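Local coordinates for protein putative isohexenylglutaconyl-CoA hydratase (Pseudomonas aeruginosa, PDB 4ZU2) that probably hydrates isohexenylglutaconyl-CoA during the breakdown of acyclic terpenes such as citronellate, as a hydratase of the crotonase family, at residues Leu18-Asn23 with Arg40-Ala45; Glu96-Ala101 with Ala121-Val126. One frame throughout, in Å; residues are numbered along the deposited sequence.

Interaction 1 (Leu18-Asn23 with Arg40-Ala45); sequences LRITLN and RAVLAA
V42 meets L18 and I20 through a single methyl. Its CG1 sits 3.9 Å from CD2 of L18 and 4.0 Å from CD1 of I20, so the helix side chain touches two inward-facing strand residues at once. All three residues are buried, and the contact is apolar throughout, with no hydrogen bond between the segments. L18 comes in aslant to V42, while I20 and V42 lie alongside with their ends pointing opposite ways. With its CG1 branch on the backbone N side (chi1 -52°), I20 carries CD1 to the methyl of V42. The CA atoms of I20 and V42 are 9.1 Å apart, a gap bridged entirely by side chains. This is strand-to-helix packing in the beta-alpha-beta unit made by strand 17-22, helix 33-47 and strand 54-59, part of the crotonase fold. Alternation along the strand puts L18, I20 and L22 on the helix side: L18 also reaches V46, I20 reaches L39, and L22 lies on M35 and L39. Backbone hydrogen bonds of L18 with A54 and V56, and of I20 with V56 and R58, fix the strand against its parallel neighbour 54-59. On its other edge, R19 pairs through its backbone with E12 of antiparallel strand 9-14. The helix is covered in turn by helix 81-99, where L43 packs on L94 and A98.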
loop_
_atom_site.group_PDB
_atom_site.type_symbol
_atom_site.label_atom_id
_atom_site.label_comp_id
_atom_site.label_asym_id
_atom_site.label_seq_id
_atom_site.Cartn_x
_atom_site.Cartn_y
_atom_site.Cartn_z
ATOM N N LEU A 18 2.976 -19.474 22.429
ATOM C CA LEU A 18 4.397 -19.430 22.831
ATOM C C LEU A 18 4.834 -17.957 22.921
ATOM O O LEU A 18 4.920 -17.265 21.910
ATOM C CB LEU A 18 5.283 -20.224 21.875
ATOM C CG LEU A 18 6.820 -20.105 22.032
ATOM C CD1 LEU A 18 7.299 -20.528 23.414
ATOM C CD2 LEU A 18 7.509 -20.949 20.989
ATOM N N ARG A 19 5.027 -17.469 24.140
ATOM C CA ARG A 19 5.589 -16.144 24.358
ATOM C C ARG A 19 7.110 -16.195 24.303
ATOM O O ARG A 19 7.713 -17.070 24.909
ATOM C CB ARG A 19 5.192 -15.628 25.719
ATOM C CG ARG A 19 3.820 -15.064 25.737
ATOM C CD ARG A 19 2.853 -15.969 26.522
ATOM N NE ARG A 19 1.465 -15.490 26.596
ATOM C CZ ARG A 19 1.082 -14.255 26.920
ATOM N NH1 ARG A 19 1.940 -13.282 27.195
ATOM N NH2 ARG A 19 -0.194 -13.968 26.965
ATOM N N ILE A 20 7.719 -15.227 23.625
ATOM C CA ILE A 20 9.173 -15.216 23.413
ATOM C C ILE A 20 9.681 -13.843 23.785
ATOM O O ILE A 20 9.264 -12.848 23.195
ATOM C CB ILE A 20 9.550 -15.472 21.931
ATOM C CG1 ILE A 20 8.874 -16.749 21.390
ATOM C CG2 ILE A 20 11.096 -15.523 21.765
ATOM C CD1 ILE A 20 8.930 -16.873 19.914
ATOM N N THR A 21 10.577 -13.771 24.764
ATOM C CA THR A 21 11.020 -12.465 25.249
ATOM C C THR A 21 12.489 -12.262 24.936
ATOM O O THR A 21 13.336 -13.095 25.224
ATOM C CB THR A 21 10.685 -12.235 26.749
ATOM O OG1 THR A 21 9.271 -12.316 26.921
ATOM C CG2 THR A 21 11.131 -10.860 27.219
ATOM N N LEU A 22 12.766 -11.160 24.272
ATOM C CA LEU A 22 14.131 -10.825 23.952
ATOM C C LEU A 22 14.691 -10.299 25.263
ATOM O O LEU A 22 14.116 -9.389 25.896
ATOM C CB LEU A 22 14.204 -9.751 22.856
ATOM C CG LEU A 22 13.295 -9.943 21.624
ATOM C CD1 LEU A 22 13.445 -8.794 20.643
ATOM C CD2 LEU A 22 13.548 -11.243 20.974
ATOM N N ASN A 23 15.795 -10.890 25.664
ATOM C CA ASN A 23 16.247 -10.800 27.027
ATOM C C ASN A 23 17.737 -10.485 27.143
ATOM O O ASN A 23 18.528 -11.303 27.583
ATOM C CB ASN A 23 15.900 -12.143 27.703
ATOM C CG ASN A 23 15.997 -12.091 29.216
ATOM O OD1 ASN A 23 16.281 -13.095 29.842
ATOM N ND2 ASN A 23 15.759 -10.933 29.803
ATOM N N ARG A 40 15.773 -18.168 15.325
ATOM C CA ARG A 40 15.598 -18.952 14.122
ATOM C C ARG A 40 15.352 -20.386 14.501
ATOM O O ARG A 40 14.556 -21.088 13.853
ATOM C CB ARG A 40 16.832 -18.837 13.205
ATOM C CG ARG A 40 16.941 -17.492 12.546
ATOM C CD ARG A 40 18.092 -17.425 11.575
ATOM N NE ARG A 40 17.807 -18.201 10.374
ATOM C CZ ARG A 40 18.736 -18.606 9.516
ATOM N NH1 ARG A 40 19.978 -18.315 9.745
ATOM N NH2 ARG A 40 18.433 -19.326 8.450
ATOM N N ALA A 41 16.043 -20.819 15.550
ATOM C CA ALA A 41 15.922 -22.198 16.037
ATOM C C ALA A 41 14.561 -22.455 16.623
ATOM O O ALA A 41 13.990 -23.517 16.411
ATOM C CB ALA A 41 17.008 -22.505 17.097
ATOM N N VAL A 42 14.061 -21.497 17.401
ATOM C CA VAL A 42 12.729 -21.563 17.973
ATOM C C VAL A 42 11.642 -21.554 16.884
ATOM O O VAL A 42 10.688 -22.318 16.952
ATOM C CB VAL A 42 12.485 -20.401 18.978
ATOM C CG1 VAL A 42 11.016 -20.288 19.334
ATOM C CG2 VAL A 42 13.300 -20.592 20.251
ATOM N N LEU A 43 11.792 -20.706 15.871
ATOM C CA LEU A 43 10.782 -20.615 14.827
ATOM C C LEU A 43 10.709 -21.928 14.050
ATOM O O LEU A 43 9.623 -22.340 13.643
ATOM C CB LEU A 43 11.038 -19.413 13.902
ATOM C CG LEU A 43 10.785 -18.023 14.537
ATOM C CD1 LEU A 43 11.299 -16.869 13.668
ATOM C CD2 LEU A 43 9.353 -17.799 14.845
ATOM N N ALA A 44 11.850 -22.589 13.844
ATOM C CA ALA A 44 11.866 -23.853 13.112
ATOM C C ALA A 44 11.302 -24.978 13.964
ATOM O O ALA A 44 10.665 -25.917 13.449
ATOM C CB ALA A 44 13.280 -24.193 12.671
ATOM N N ALA A 45 11.539 -24.879 15.272
ATOM C CA ALA A 45 10.991 -25.836 16.236
ATOM C C ALA A 45 9.474 -25.990 16.143
ATOM O O ALA A 45 8.943 -27.106 16.204
ATOM C CB ALA A 45 11.347 -25.404 17.667
#

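Interaction 2 (Glu96-Ala101 with Ala121-Val126); sequences EEAQAA and ACVSDV
The type I turn A121-S124, which links helix 116-121 to strand 126-130, sets V123 against Q99 and A98 in the last turn of helix 81-99. In crotonases the helix leading into such a turn usually helps form the oxyanion hole at its N-terminal end, so this contact probably lies at the far end of that element. CG2 of V123 touches CB of A98 (3.9 Å), its CB rests 3.8 Å from CB of Q99, and CG1 lies along the Q99 amide. Q99 sets CG opposite its backbone N (chi1 179°) and then bends at chi2 (88°), which folds the amide back along V123. There OE1 comes within 3.1 Å of V123 CA, a tight approach. OE1 also stands 3.4 Å from V123 O, but both are acceptors and no bond forms; OE1 is instead bonded to NH1 of R163 from the second subunit. The other end of the amide, NE2, donates to a water that in turn gives a 2.7 Å bond to C122 O. A second water donates to both A98 O and V123 O, 2.9 Å from each, so polar backbone atoms near the helix end and in the turn are joined without direct contact. Within the turn, S124 OG donates to A121 O at 2.8 Å, tilted 20° from the carbonyl plane. F152 of helix 149-157 covers Q99 and V123. Beyond the turn, D125 forms salt bridges with K216 of helix 209-221 and R163 of the second subunit, and V126 joins strand 104-109 through backbone bonds with L105 and A107.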
loop_
_atom_site.group_PDB
_atom_site.type_symbol
_atom_site.label_atom_id
_atom_site.label_comp_id
_atom_site.label_asym_id
_atom_site.label_seq_id
_atom_site.Cartn_x
_atom_site.Cartn_y
_atom_site.Cartn_z
ATOM N N GLU A 96 12.584 -13.456 7.134
ATOM C CA GLU A 96 11.841 -14.233 6.157
ATOM C C GLU A 96 11.022 -15.293 6.853
ATOM O O GLU A 96 9.852 -15.501 6.508
ATOM C CB GLU A 96 12.766 -14.935 5.158
ATOM C CG GLU A 96 13.342 -14.035 4.125
ATOM C CD GLU A 96 14.130 -14.800 3.045
ATOM O OE1 GLU A 96 13.553 -14.968 1.935
ATOM O OE2 GLU A 96 15.316 -15.197 3.313
ATOM N N GLU A 97 11.662 -15.971 7.801
ATOM C CA GLU A 97 11.068 -17.103 8.501
ATOM C C GLU A 97 10.099 -16.683 9.616
ATOM O O GLU A 97 9.229 -17.465 10.023
ATOM C CB GLU A 97 12.151 -18.031 9.028
ATOM C CG GLU A 97 13.145 -18.580 7.956
ATOM C CD GLU A 97 14.583 -18.880 8.511
ATOM O OE1 GLU A 97 14.811 -18.812 9.723
ATOM O OE2 GLU A 97 15.486 -19.204 7.730
ATOM N N ALA A 98 10.232 -15.452 10.100
ATOM C CA ALA A 98 9.270 -14.953 11.052
ATOM C C ALA A 98 8.008 -14.525 10.265
ATOM O O ALA A 98 6.899 -14.961 10.576
ATOM C CB ALA A 98 9.850 -13.799 11.848
ATOM N N GLN A 99 8.211 -13.676 9.254
ATOM C CA GLN A 99 7.171 -13.231 8.320
ATOM C C GLN A 99 6.321 -14.398 7.830
ATOM O O GLN A 99 5.088 -14.303 7.729
ATOM C CB GLN A 99 7.801 -12.530 7.101
ATOM C CG GLN A 99 6.795 -12.015 6.009
ATOM C CD GLN A 99 6.293 -10.621 6.285
ATOM O OE1 GLN A 99 5.988 -10.277 7.422
ATOM N NE2 GLN A 99 6.279 -9.780 5.254
ATOM N N ALA A 100 6.981 -15.505 7.554
ATOM C CA ALA A 100 6.312 -16.635 6.930
ATOM C C ALA A 100 5.912 -17.704 7.930
ATOM O O ALA A 100 5.462 -18.766 7.532
ATOM C CB ALA A 100 7.203 -17.224 5.791
ATOM N N ALA A 101 6.041 -17.422 9.225
ATOM C CA ALA A 101 5.604 -18.374 10.253
ATOM C C ALA A 101 4.105 -18.738 10.154
ATOM O O ALA A 101 3.275 -17.842 10.068
ATOM C CB ALA A 101 5.891 -17.814 11.668
ATOM N N ALA A 121 9.351 -5.846 13.942
ATOM C CA ALA A 121 7.986 -5.315 14.086
ATOM C C ALA A 121 7.245 -5.416 12.727
ATOM O O ALA A 121 6.053 -5.686 12.654
ATOM C CB ALA A 121 8.044 -3.871 14.572
ATOM N N CYS A 122 8.003 -5.221 11.662
ATOM C CA CYS A 122 7.467 -5.106 10.322
ATOM C C CYS A 122 6.988 -6.427 9.780
ATOM O O CYS A 122 6.349 -6.450 8.747
ATOM C CB CYS A 122 8.535 -4.552 9.380
ATOM S SG CYS A 122 8.844 -2.802 9.438
ATOM N N VAL A 123 7.316 -7.526 10.454
ATOM C CA VAL A 123 6.913 -8.849 9.976
ATOM C C VAL A 123 5.927 -9.563 10.905
ATOM O O VAL A 123 5.684 -10.775 10.779
ATOM C CB VAL A 123 8.133 -9.758 9.670
ATOM C CG1 VAL A 123 9.101 -9.027 8.743
ATOM C CG2 VAL A 123 8.821 -10.203 10.922
ATOM N N SER A 124 5.361 -8.814 11.836
ATOM C CA SER A 124 4.318 -9.362 12.695
ATOM C C SER A 124 2.937 -9.338 11.974
ATOM O O SER A 124 2.669 -8.454 11.139
ATOM C CB SER A 124 4.260 -8.571 14.011
ATOM O OG SER A 124 3.955 -7.210 13.770
ATOM N N ASP A 125 2.073 -10.294 12.298
ATOM C CA ASP A 125 0.650 -10.222 11.902
ATOM C C ASP A 125 -0.119 -9.159 12.717
ATOM O O ASP A 125 -1.000 -8.502 12.206
ATOM C CB ASP A 125 -0.045 -11.567 12.058
ATOM C CG ASP A 125 0.614 -12.664 11.263
ATOM O OD1 ASP A 125 0.824 -12.455 10.051
ATOM O OD2 ASP A 125 0.918 -13.720 11.849
ATOM N N VAL A 126 0.260 -8.987 13.970
ATOM C CA VAL A 126 -0.312 -7.971 14.837
ATOM C C VAL A 126 0.787 -7.324 15.721
ATOM O O VAL A 126 1.520 -7.996 16.459
ATOM C CB VAL A 126 -1.470 -8.575 15.706
ATOM C CG1 VAL A 126 -2.244 -7.472 16.475
ATOM C CG2 VAL A 126 -2.426 -9.345 14.835
HETATM O O HOH W 1 4.495 -13.427 11.077
HETATM O O HOH W 2 6.087 -6.823 6.083
#

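In the fold
Both contacts are buried, but the centre of interaction 2 is about 3 Å from that of the chain, and the centre of interaction 1 about 11 Å. Interaction 1 is purely apolar and joins a strand to its crossover helix within one subunit. Interaction 2 mixes a small apolar patch with bridging waters, and its polar groups reach a neighbouring subunit. Their centres are 12 Å apart, and helices 33-47 and 81-99 meet directly between them: R40 NH2 forms a 3.0 Å salt bridge with E97 OE2, while L43 CD1 lies 3.8 Å from A98 CA. Helix 33-47 thus lies between strand 17-22 and helix 81-99, whose C-terminal end meets the turn leading back into the sheet at strand 126-130.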